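Local atomic coordinates of N-terminal cyanobactin protease (Planktothrix agardhii NIES-596, PDB entry 4H6W), a protein that probably acts as a subtilisin-like serine endopeptidase in prenylagaramide maturation, this chain being the N-terminal protease part of a longer enzyme. Residues A[22-27]-A[86-91]; A[127-132]-A[164-169]; A[148-153]-A[248-253]; A[154-159]-A[221-226]. All coordinates share one frame; numbering follows the deposited sequence.

Contact 1: A[22-27]-A[86-91]; sequences KICVAV and QCRGLI
Cys87 enters the contact beside Ile23, its CB 3.5 Å from Ile23 O and its SG in loose apolar touch with Ile23 CG2. The next residue opens a run of parallel β-pairing: Arg88 N gives a weak, bent bond to Ile23 O, whereas Arg88 O accepts a nearly straight one from Val25 N (3.0 Å). The extended arm of Arg88 runs alongside Cys24, its NH1 meeting Cys24 SG obliquely at 3.5 Å and also bonding weakly to Asn117 O. With SG anti to the backbone N (chi1 -174°), Cys24 also sets its sulfur 3.5 Å from Leu90 CG. Gly89 pairs with Val25, and its CA-H points at Val25 O. Leu90 grips the opposing strand at two points, N donating to Val25 O (3.0 Å) and O accepting from Val27 N (2.7 Å), while its CB rests on Ala26 CB. Ile91 completes the register opposite Val27, which lies near the predicted charge-relay Asp29. In the parallel sheet of this subtilase fold, strand 43-46 flanks 88-91 and strand 121-124 flanks 24-28, while helices 63-73 and 223-243 cover the Val25 face.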
loop_
_atom_site.group_PDB
_atom_site.type_symbol
_atom_site.label_atom_id
_atom_site.label_comp_id
_atom_site.label_asym_id
_atom_site.label_seq_id
_atom_site.Cartn_x
_atom_site.Cartn_y
_atom_site.Cartn_z
ATOM N N LYS A 22 16.183 7.919 -2.561
ATOM C CA LYS A 22 16.746 6.662 -3.066
ATOM C C LYS A 22 15.735 5.520 -3.013
ATOM O O LYS A 22 16.017 4.418 -3.475
ATOM C CB LYS A 22 18.011 6.268 -2.297
ATOM C CG LYS A 22 19.114 7.317 -2.292
ATOM C CD LYS A 22 20.410 6.699 -1.800
ATOM C CE LYS A 22 21.231 7.672 -0.975
ATOM N NZ LYS A 22 22.003 6.920 0.056
ATOM N N ILE A 23 14.565 5.788 -2.438
ATOM C CA ILE A 23 13.531 4.788 -2.292
ATOM C C ILE A 23 12.351 5.136 -3.173
ATOM O O ILE A 23 11.762 6.215 -3.051
ATOM C CB ILE A 23 13.102 4.615 -0.816
ATOM C CG1 ILE A 23 14.246 4.007 0.000
ATOM C CG2 ILE A 23 11.840 3.770 -0.697
ATOM C CD1 ILE A 23 14.856 2.753 -0.602
ATOM N N CYS A 24 12.012 4.213 -4.064
ATOM C CA CYS A 24 10.982 4.449 -5.043
ATOM C C CYS A 24 9.745 3.630 -4.767
ATOM O O CYS A 24 9.829 2.419 -4.554
ATOM C CB CYS A 24 11.492 4.130 -6.440
ATOM S SG CYS A 24 10.260 4.583 -7.666
ATOM N N VAL A 25 8.600 4.315 -4.770
ATOM C CA VAL A 25 7.285 3.690 -4.639
ATOM C C VAL A 25 6.496 3.914 -5.927
ATOM O O VAL A 25 6.318 5.047 -6.359
ATOM C CB VAL A 25 6.503 4.252 -3.424
ATOM C CG1 VAL A 25 5.074 3.727 -3.389
ATOM C CG2 VAL A 25 7.204 3.898 -2.119
ATOM N N ALA A 26 6.050 2.829 -6.548
ATOM C CA ALA A 26 5.239 2.917 -7.765
ATOM C C ALA A 26 3.771 2.810 -7.401
ATOM O O ALA A 26 3.398 1.965 -6.596
ATOM C CB ALA A 26 5.618 1.816 -8.738
ATOM N N VAL A 27 2.940 3.672 -7.981
ATOM C CA VAL A 27 1.499 3.596 -7.756
ATOM C C VAL A 27 0.827 3.120 -9.035
ATOM O O VAL A 27 0.835 3.823 -10.046
ATOM C CB VAL A 27 0.902 4.935 -7.278
ATOM C CG1 VAL A 27 -0.602 4.804 -7.118
ATOM C CG2 VAL A 27 1.551 5.394 -5.968
ATOM N N GLN A 86 9.082 12.500 0.981
ATOM C CA GLN A 86 10.378 12.749 0.339
ATOM C C GLN A 86 10.865 11.596 -0.544
ATOM O O GLN A 86 11.929 11.693 -1.167
ATOM C CB GLN A 86 11.467 13.164 1.343
ATOM C CG GLN A 86 11.135 14.290 2.335
ATOM C CD GLN A 86 10.184 15.347 1.797
ATOM O OE1 GLN A 86 10.303 15.789 0.649
ATOM N NE2 GLN A 86 9.229 15.762 2.630
ATOM N N CYS A 87 10.098 10.512 -0.599
ATOM C CA CYS A 87 10.424 9.380 -1.480
ATOM C C CYS A 87 10.149 9.655 -2.970
ATOM O O CYS A 87 9.293 10.460 -3.326
ATOM C CB CYS A 87 9.674 8.122 -1.033
ATOM S SG CYS A 87 10.415 7.268 0.386
ATOM N N ARG A 88 10.887 8.979 -3.836
ATOM C CA ARG A 88 10.622 9.009 -5.272
ATOM C C ARG A 88 9.297 8.280 -5.587
ATOM O O ARG A 88 8.991 7.241 -4.992
ATOM C CB ARG A 88 11.801 8.359 -6.010
ATOM C CG ARG A 88 11.852 8.617 -7.505
ATOM C CD ARG A 88 13.119 8.050 -8.139
ATOM N NE ARG A 88 13.007 8.004 -9.597
ATOM C CZ ARG A 88 12.864 6.893 -10.323
ATOM N NH1 ARG A 88 12.829 5.694 -9.743
ATOM N NH2 ARG A 88 12.770 6.987 -11.646
ATOM N N GLY A 89 8.508 8.826 -6.503
ATOM C CA GLY A 89 7.253 8.183 -6.922
ATOM C C GLY A 89 7.133 7.942 -8.426
ATOM O O GLY A 89 7.512 8.802 -9.231
ATOM N N LEU A 90 6.609 6.772 -8.800
ATOM C CA LEU A 90 6.277 6.450 -10.195
ATOM C C LEU A 90 4.781 6.199 -10.366
ATOM O O LEU A 90 4.207 5.338 -9.707
ATOM C CB LEU A 90 7.013 5.206 -10.660
ATOM C CG LEU A 90 8.532 5.125 -10.605
ATOM C CD1 LEU A 90 8.943 3.739 -11.076
ATOM C CD2 LEU A 90 9.186 6.194 -11.459
ATOM N N ILE A 91 4.148 6.949 -11.252
ATOM C CA ILE A 91 2.760 6.716 -11.579
ATOM C C ILE A 91 2.763 5.801 -12.802
ATOM O O ILE A 91 3.386 6.098 -13.818
ATOM C CB ILE A 91 2.023 8.040 -11.847
ATOM C CG1 ILE A 91 2.051 8.928 -10.598
ATOM C CG2 ILE A 91 0.587 7.793 -12.269
ATOM C CD1 ILE A 91 2.233 10.406 -10.913
#

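Contact 2: A[127-132]-A[164-169]; sequences GQLTDA and CLHVPA
Leu165, Val167 and His166 carry most of this antiparallel two-stranded pairing, in which strand 165-167 runs against 128-130. The Leu165 carbonyl takes bonds from Thr130 N (3.1 Å), nearly in line with the C=O, and from Thr130 OG1 (3.2 Å), which sits above the carbonyl plane and is also bonded to Gly133 N. A water joins Leu165 N to Thr130 O, and Leu165 CD1 reaches Ala132 O. Val167 exchanges two backbone bonds with Gln128, Gln128 N to Val167 O (2.9 Å) and Val167 N to Gln128 O (3.0 Å). Val167 CG2 packs against Thr130 CG2 (3.9 Å) at about a right angle. On the other face of the pair, the His166 imidazole lies against the Gln128-Leu129 peptide link. His166 CE1 touches Leu129 CG (3.6 Å), while its CD2 lies 3.5 Å from Gly127 C; a CB on Gly127 would collide with this ring atom and with Val167 O. An alanine at His166 is likely to uncover that peptide and leave Leu129 without its ring partner. In subtilases the segment corresponding to 127-132 lines the substrate-binding cleft, as it probably does here. Cys164 is disulfide-bonded to Cys162. After a cis peptide, Pro168 rests on helix 104-116 and strand 152-156. Helix 194-199 packs against Leu165, and its Tyr196 OH is bonded to His166 N.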
loop_
_atom_site.group_PDB
_atom_site.type_symbol
_atom_site.label_atom_id
_atom_site.label_comp_id
_atom_site.label_asym_id
_atom_site.label_seq_id
_atom_site.Cartn_x
_atom_site.Cartn_y
_atom_site.Cartn_z
ATOM N N GLY A 127 -7.781 -4.946 -7.278
ATOM C CA GLY A 127 -7.575 -6.352 -7.467
ATOM C C GLY A 127 -8.708 -6.854 -8.309
ATOM O O GLY A 127 -9.594 -6.098 -8.674
ATOM N N GLN A 128 -8.672 -8.135 -8.620
ATOM C CA GLN A 128 -9.736 -8.751 -9.367
ATOM C C GLN A 128 -10.208 -9.914 -8.520
ATOM O O GLN A 128 -9.398 -10.686 -8.004
ATOM C CB GLN A 128 -9.214 -9.208 -10.732
ATOM C CG GLN A 128 -10.284 -9.375 -11.793
ATOM C CD GLN A 128 -9.777 -10.132 -13.008
ATOM O OE1 GLN A 128 -8.990 -9.611 -13.798
ATOM N NE2 GLN A 128 -10.231 -11.369 -13.166
ATOM N N LEU A 129 -11.517 -10.019 -8.345
ATOM C CA LEU A 129 -12.098 -11.127 -7.588
ATOM C C LEU A 129 -11.941 -12.451 -8.353
ATOM O O LEU A 129 -12.096 -12.495 -9.571
ATOM C CB LEU A 129 -13.574 -10.853 -7.304
ATOM C CG LEU A 129 -14.135 -11.076 -5.895
ATOM C CD1 LEU A 129 -15.644 -11.189 -5.995
ATOM C CD2 LEU A 129 -13.564 -12.284 -5.165
ATOM N N THR A 130 -11.619 -13.519 -7.629
ATOM C CA THR A 130 -11.372 -14.838 -8.217
ATOM C C THR A 130 -12.101 -15.900 -7.397
ATOM O O THR A 130 -12.442 -15.650 -6.239
ATOM C CB THR A 130 -9.871 -15.196 -8.196
ATOM O OG1 THR A 130 -9.414 -15.266 -6.833
ATOM C CG2 THR A 130 -9.040 -14.184 -8.988
ATOM N N ASP A 131 -12.317 -17.084 -7.978
ATOM C CA ASP A 131 -13.006 -18.166 -7.264
ATOM C C ASP A 131 -12.214 -18.696 -6.067
ATOM O O ASP A 131 -12.796 -18.944 -5.015
ATOM C CB ASP A 131 -13.414 -19.310 -8.213
ATOM C CG ASP A 131 -14.680 -18.987 -9.031
ATOM O OD1 ASP A 131 -15.735 -18.664 -8.435
ATOM O OD2 ASP A 131 -14.620 -19.070 -10.278
ATOM N N ALA A 132 -10.897 -18.850 -6.212
ATOM C CA ALA A 132 -10.065 -19.355 -5.114
ATOM C C ALA A 132 -8.613 -18.838 -5.116
ATOM O O ALA A 132 -7.707 -19.509 -4.608
ATOM C CB ALA A 132 -10.088 -20.880 -5.093
ATOM N N CYS A 164 -13.242 -13.972 0.704
ATOM C CA CYS A 164 -13.130 -13.850 -0.728
ATOM C C CYS A 164 -11.720 -13.398 -1.059
ATOM O O CYS A 164 -11.098 -12.646 -0.291
ATOM C CB CYS A 164 -14.160 -12.817 -1.226
ATOM S SG CYS A 164 -15.871 -13.412 -1.077
ATOM N N LEU A 165 -11.218 -13.834 -2.208
ATOM C CA LEU A 165 -9.841 -13.522 -2.582
ATOM C C LEU A 165 -9.708 -12.660 -3.831
ATOM O O LEU A 165 -10.379 -12.899 -4.835
ATOM C CB LEU A 165 -9.016 -14.811 -2.708
ATOM C CG LEU A 165 -8.899 -15.653 -1.426
ATOM C CD1 LEU A 165 -8.052 -16.898 -1.668
ATOM C CD2 LEU A 165 -8.334 -14.825 -0.271
ATOM N N HIS A 166 -8.847 -11.641 -3.749
ATOM C CA HIS A 166 -8.454 -10.845 -4.914
ATOM C C HIS A 166 -7.041 -11.184 -5.317
ATOM O O HIS A 166 -6.221 -11.574 -4.472
ATOM C CB HIS A 166 -8.470 -9.354 -4.599
ATOM C CG HIS A 166 -9.811 -8.707 -4.730
ATOM N ND1 HIS A 166 -10.980 -9.317 -4.324
ATOM C CD2 HIS A 166 -10.160 -7.478 -5.172
ATOM C CE1 HIS A 166 -11.995 -8.497 -4.535
ATOM N NE2 HIS A 166 -11.522 -7.370 -5.037
ATOM N N VAL A 167 -6.755 -11.027 -6.609
ATOM C CA VAL A 167 -5.381 -11.018 -7.078
ATOM C C VAL A 167 -5.041 -9.579 -7.386
ATOM O O VAL A 167 -5.909 -8.845 -7.869
ATOM C CB VAL A 167 -5.132 -11.939 -8.294
ATOM C CG1 VAL A 167 -5.221 -13.396 -7.857
ATOM C CG2 VAL A 167 -6.101 -11.644 -9.435
ATOM N N PRO A 168 -3.782 -9.165 -7.117
ATOM C CA PRO A 168 -2.668 -10.013 -6.674
ATOM C C PRO A 168 -2.531 -10.189 -5.158
ATOM O O PRO A 168 -1.598 -10.864 -4.704
ATOM C CB PRO A 168 -1.454 -9.264 -7.200
ATOM C CG PRO A 168 -1.856 -7.826 -7.088
ATOM C CD PRO A 168 -3.343 -7.773 -7.347
ATOM N N ALA A 169 -3.433 -9.610 -4.374
ATOM C CA ALA A 169 -3.254 -9.637 -2.916
ATOM C C ALA A 169 -3.116 -11.055 -2.343
ATOM O O ALA A 169 -2.469 -11.236 -1.322
ATOM C CB ALA A 169 -4.360 -8.864 -2.202
HETATM O O HOH W 1 -12.773 -15.584 -3.773
#

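Contact 3: A[148-153]-A[248-253]; sequences ENNVLL and PDPQKV
The carboxamide of Asn150 lies against the first turn of helix 250-259 and overlaps Asp249, Pro250 and Gln251 together. Asp249 is the N-cap of that helix, though its capping bond from Lys252 N to OD1 is weak, and the asparagine supplements it from outside. Asn150 ND2 donates to Asp249 OD1 (2.7 Å) almost straight and within its own amide plane, but meets the carboxylate from above, 61° out of plane. Asn150 OD1 accepts from Gln251 N (3.0 Å) on an in-plane lone pair, though with the N-H bent off the straight line. The amide thus bridges the cap and a backbone N-H of the first turn, and these two bonds fix which end of the carboxamide faces which partner. The side chain reaches so far because CG is anti to the backbone N (chi1 -159°), in a residue whose own backbone is left-handed helical. An alanine here would probably leave Gln251 N without its acceptor and Asp249 OD1 without its shortest partner, freeing the carboxylate to turn. Pro250 packs its ring against 148-153: CG touches Asn150 O (3.3 Å) and CB meets Leu152 CB (3.8 Å). The contact ties the turn leading from helix 137-148 into strand 152-156 to the start of a later helix. Gln251 extends past Asn150, its amide turned 28° from that of Asn150. Gln251 NE2 is bonded to Gln147 O and also, at 2.9 Å, to a water that donates to Val151 O.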
loop_
_atom_site.group_PDB
_atom_site.type_symbol
_atom_site.label_atom_id
_atom_site.label_comp_id
_atom_site.label_asym_id
_atom_site.label_seq_id
_atom_site.Cartn_x
_atom_site.Cartn_y
_atom_site.Cartn_z
ATOM N N GLU A 148 12.524 -11.990 -7.408
ATOM C CA GLU A 148 13.901 -12.063 -7.892
ATOM C C GLU A 148 14.675 -10.757 -7.754
ATOM O O GLU A 148 15.906 -10.772 -7.679
ATOM C CB GLU A 148 13.935 -12.564 -9.334
ATOM C CG GLU A 148 13.475 -14.010 -9.468
ATOM C CD GLU A 148 13.211 -14.441 -10.905
ATOM O OE1 GLU A 148 13.068 -13.569 -11.801
ATOM O OE2 GLU A 148 13.137 -15.670 -11.136
ATOM N N ASN A 149 13.965 -9.634 -7.732
ATOM C CA ASN A 149 14.621 -8.321 -7.709
ATOM C C ASN A 149 14.458 -7.612 -6.372
ATOM O O ASN A 149 14.797 -6.436 -6.244
ATOM C CB ASN A 149 14.094 -7.426 -8.837
ATOM C CG ASN A 149 14.642 -7.808 -10.200
ATOM O OD1 ASN A 149 15.496 -7.110 -10.751
ATOM N ND2 ASN A 149 14.148 -8.914 -10.759
ATOM N N ASN A 150 13.928 -8.339 -5.387
ATOM C CA ASN A 150 13.615 -7.802 -4.061
ATOM C C ASN A 150 12.763 -6.528 -4.103
ATOM O O ASN A 150 13.126 -5.504 -3.512
ATOM C CB ASN A 150 14.887 -7.580 -3.238
ATOM C CG ASN A 150 14.611 -7.533 -1.747
ATOM O OD1 ASN A 150 13.449 -7.558 -1.309
ATOM N ND2 ASN A 150 15.678 -7.453 -0.951
ATOM N N VAL A 151 11.644 -6.599 -4.821
ATOM C CA VAL A 151 10.642 -5.532 -4.841
ATOM C C VAL A 151 9.437 -6.037 -4.070
ATOM O O VAL A 151 8.978 -7.145 -4.318
ATOM C CB VAL A 151 10.201 -5.190 -6.281
ATOM C CG1 VAL A 151 9.136 -4.109 -6.289
ATOM C CG2 VAL A 151 11.395 -4.776 -7.118
ATOM N N LEU A 152 8.934 -5.226 -3.135
ATOM C CA LEU A 152 7.733 -5.583 -2.357
ATOM C C LEU A 152 6.423 -5.105 -2.993
ATOM O O LEU A 152 6.211 -3.909 -3.171
ATOM C CB LEU A 152 7.831 -5.032 -0.938
ATOM C CG LEU A 152 6.660 -5.274 0.026
ATOM C CD1 LEU A 152 6.363 -6.764 0.236
ATOM C CD2 LEU A 152 6.981 -4.573 1.340
ATOM N N LEU A 153 5.553 -6.047 -3.336
ATOM C CA LEU A 153 4.238 -5.709 -3.861
ATOM C C LEU A 153 3.211 -5.751 -2.729
ATOM O O LEU A 153 3.120 -6.750 -1.998
ATOM C CB LEU A 153 3.835 -6.651 -5.002
ATOM C CG LEU A 153 2.707 -6.050 -5.847
ATOM C CD1 LEU A 153 2.962 -6.211 -7.331
ATOM C CD2 LEU A 153 1.353 -6.596 -5.447
ATOM N N PRO A 248 18.755 -1.219 2.204
ATOM C CA PRO A 248 17.298 -1.281 2.173
ATOM C C PRO A 248 16.864 -2.662 1.675
ATOM O O PRO A 248 17.295 -3.087 0.610
ATOM C CB PRO A 248 16.916 -0.176 1.171
ATOM C CG PRO A 248 18.134 0.030 0.327
ATOM C CD PRO A 248 19.299 -0.250 1.231
ATOM N N ASP A 249 16.053 -3.374 2.453
ATOM C CA ASP A 249 15.636 -4.729 2.091
ATOM C C ASP A 249 14.110 -4.918 2.180
ATOM O O ASP A 249 13.579 -5.240 3.253
ATOM C CB ASP A 249 16.360 -5.732 2.978
ATOM C CG ASP A 249 16.273 -7.168 2.456
ATOM O OD1 ASP A 249 15.326 -7.524 1.702
ATOM O OD2 ASP A 249 17.166 -7.955 2.830
ATOM N N PRO A 250 13.394 -4.729 1.047
ATOM C CA PRO A 250 11.917 -4.749 1.079
ATOM C C PRO A 250 11.294 -6.076 1.504
ATOM O O PRO A 250 10.201 -6.078 2.079
ATOM C CB PRO A 250 11.528 -4.397 -0.355
ATOM C CG PRO A 250 12.706 -3.637 -0.867
ATOM C CD PRO A 250 13.893 -4.338 -0.279
ATOM N N GLN A 251 11.974 -7.188 1.242
ATOM C CA GLN A 251 11.503 -8.480 1.745
ATOM C C GLN A 251 11.666 -8.595 3.270
ATOM O O GLN A 251 10.817 -9.177 3.926
ATOM C CB GLN A 251 12.145 -9.649 0.986
ATOM C CG GLN A 251 11.447 -9.922 -0.341
ATOM C CD GLN A 251 12.340 -10.526 -1.415
ATOM O OE1 GLN A 251 13.449 -11.004 -1.145
ATOM N NE2 GLN A 251 11.852 -10.513 -2.653
ATOM N N LYS A 252 12.736 -8.015 3.823
ATOM C CA LYS A 252 12.891 -7.891 5.280
ATOM C C LYS A 252 11.779 -7.022 5.832
ATOM O O LYS A 252 11.232 -7.296 6.898
ATOM C CB LYS A 252 14.223 -7.239 5.667
ATOM C CG LYS A 252 15.395 -8.161 5.960
ATOM C CD LYS A 252 16.111 -7.667 7.217
ATOM C CE LYS A 252 17.621 -7.465 7.031
ATOM N NZ LYS A 252 18.386 -8.630 6.470
ATOM N N VAL A 253 11.441 -5.965 5.111
ATOM C CA VAL A 253 10.424 -5.039 5.609
ATOM C C VAL A 253 9.046 -5.698 5.649
ATOM O O VAL A 253 8.311 -5.545 6.642
ATOM C CB VAL A 253 10.429 -3.699 4.845
ATOM C CG1 VAL A 253 9.261 -2.831 5.264
ATOM C CG2 VAL A 253 11.758 -2.976 5.067
HETATM O O HOH W 2 9.196 -9.675 -3.473
#

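Contact 4: A[154-159]-A[221-226]; sequences IAATGN and SGTSFA
Ala156 and Thr223 come within 5.2 Å, CA to CA, where strand 152-156 runs out and the weakly bonded first turn of helix 223-243 begins, and the backbone angles of Gly158 and Gly222 suit glycine alone. At the centre, Thr223 OG1 lies between the backbone N and the carbonyl carbon (chi1 61°), from where it touches Ala156 CB (3.3 Å), accepts a long, bent bond from Gly158 N (3.3 Å) and donates to Asn159 OD1 (2.8 Å). Thr223 CG2 rests against Thr157 OG1 (3.5 Å). Asn159 slides past Thr223 in the opposite direction, and its OD1 takes a second bond, nearly straight and nearer the carbonyl plane, from Thr223 N (2.8 Å). Two donors on one oxygen hold the amide against turning. In the family's GTS motif Thr223 directly precedes the predicted nucleophile Ser224, and Asn159 appears to hold the place of the subtilase oxyanion-hole asparagine, so this grip probably orients its amide toward the catalytic centre. Ser224 points away from 154-159, its OG bonded to Ser125 O and His64 NE2. Strands 121-124 and 175-180 flank the strand, while farther along helix 223-243 Thr227 packs on Ala156.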
loop_
_atom_site.group_PDB
_atom_site.type_symbol
_atom_site.label_atom_id
_atom_site.label_comp_id
_atom_site.label_asym_id
_atom_site.label_seq_id
_atom_site.Cartn_x
_atom_site.Cartn_y
_atom_site.Cartn_z
ATOM N N ILE A 154 2.442 -4.668 -2.607
ATOM C CA ILE A 154 1.496 -4.468 -1.513
ATOM C C ILE A 154 0.130 -4.198 -2.132
ATOM O O ILE A 154 -0.035 -3.253 -2.903
ATOM C CB ILE A 154 1.932 -3.266 -0.630
ATOM C CG1 ILE A 154 3.360 -3.490 -0.100
ATOM C CG2 ILE A 154 0.948 -3.003 0.513
ATOM C CD1 ILE A 154 3.901 -2.340 0.728
ATOM N N ALA A 155 -0.855 -5.019 -1.805
ATOM C CA ALA A 155 -2.131 -4.916 -2.485
ATOM C C ALA A 155 -3.318 -5.024 -1.550
ATOM O O ALA A 155 -3.264 -5.748 -0.529
ATOM C CB ALA A 155 -2.225 -5.970 -3.570
ATOM N N ALA A 156 -4.388 -4.320 -1.928
ATOM C CA ALA A 156 -5.684 -4.359 -1.241
ATOM C C ALA A 156 -6.357 -5.735 -1.250
ATOM O O ALA A 156 -6.447 -6.385 -2.288
ATOM C CB ALA A 156 -6.617 -3.328 -1.860
ATOM N N THR A 157 -6.851 -6.166 -0.095
ATOM C CA THR A 157 -7.587 -7.433 0.001
ATOM C C THR A 157 -8.958 -7.376 -0.703
ATOM O O THR A 157 -9.471 -8.403 -1.156
ATOM C CB THR A 157 -7.811 -7.850 1.474
ATOM O OG1 THR A 157 -8.573 -6.845 2.154
ATOM C CG2 THR A 157 -6.477 -8.062 2.201
ATOM N N GLY A 158 -9.556 -6.188 -0.777
ATOM C CA GLY A 158 -10.839 -6.028 -1.447
ATOM C C GLY A 158 -11.991 -5.715 -0.506
ATOM O O GLY A 158 -11.901 -5.930 0.707
ATOM N N ASN A 159 -13.093 -5.239 -1.084
ATOM C CA ASN A 159 -14.187 -4.646 -0.316
ATOM C C ASN A 159 -15.519 -5.348 -0.536
ATOM O O ASN A 159 -16.574 -4.718 -0.525
ATOM C CB ASN A 159 -14.289 -3.160 -0.657
ATOM C CG ASN A 159 -12.926 -2.533 -0.864
ATOM O OD1 ASN A 159 -12.175 -2.324 0.100
ATOM N ND2 ASN A 159 -12.577 -2.265 -2.126
ATOM N N SER A 221 -13.430 5.733 2.229
ATOM C CA SER A 221 -13.251 4.478 2.949
ATOM C C SER A 221 -13.046 3.300 2.002
ATOM O O SER A 221 -13.649 3.249 0.936
ATOM C CB SER A 221 -14.446 4.214 3.863
ATOM O OG SER A 221 -14.456 5.099 4.972
ATOM N N GLY A 222 -12.184 2.367 2.399
ATOM C CA GLY A 222 -11.953 1.128 1.653
ATOM C C GLY A 222 -10.541 0.605 1.847
ATOM O O GLY A 222 -9.687 1.308 2.416
ATOM N N THR A 223 -10.293 -0.621 1.365
ATOM C CA THR A 223 -8.960 -1.224 1.401
ATOM C C THR A 223 -8.029 -0.501 0.421
ATOM O O THR A 223 -6.809 -0.538 0.562
ATOM C CB THR A 223 -8.980 -2.746 1.089
ATOM O OG1 THR A 223 -9.502 -2.971 -0.229
ATOM C CG2 THR A 223 -9.818 -3.537 2.118
ATOM N N SER A 224 -8.619 0.153 -0.574
ATOM C CA SER A 224 -7.886 1.017 -1.511
ATOM C C SER A 224 -7.071 2.103 -0.838
ATOM O O SER A 224 -6.127 2.599 -1.421
ATOM C CB SER A 224 -8.862 1.718 -2.461
ATOM O OG SER A 224 -9.112 0.941 -3.621
ATOM N N PHE A 225 -7.454 2.472 0.382
ATOM C CA PHE A 225 -6.883 3.630 1.089
ATOM C C PHE A 225 -6.077 3.185 2.301
ATOM O O PHE A 225 -5.230 3.925 2.796
ATOM C CB PHE A 225 -8.001 4.621 1.424
ATOM C CG PHE A 225 -8.926 4.847 0.258
ATOM C CD1 PHE A 225 -8.516 5.621 -0.829
ATOM C CD2 PHE A 225 -10.171 4.217 0.198
ATOM C CE1 PHE A 225 -9.347 5.797 -1.931
ATOM C CE2 PHE A 225 -11.005 4.386 -0.905
ATOM C CZ PHE A 225 -10.592 5.178 -1.975
ATOM N N ALA A 226 -6.321 1.949 2.742
ATOM C CA ALA A 226 -5.477 1.314 3.730
ATOM C C ALA A 226 -4.137 0.929 3.113
ATOM O O ALA A 226 -3.064 1.117 3.713
ATOM C CB ALA A 226 -6.172 0.082 4.292
#

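In the fold
From the N terminus, contact 1 comes first, closing the loop from strand 24-28, through strand 43-46 and helix 63-73, to strand 88-91. The chain then passes through helix 104-116 into strand 121-124 and opens contact 2 at 127-132. Before that loop closes at 164-169, contacts 3 and 4 open in adjoining segments at the start and end of strand 152-156, so contact 2 crosses both. Contact 4 closes first, at the start of helix 223-243, and is nested within contact 3, which closes at helix 250-259. Contact 2 packs on contact 4 through Ala169 and His166 and on contact 3 through Pro168, while Pro248 of contact 3 touches Ile23 of contact 1.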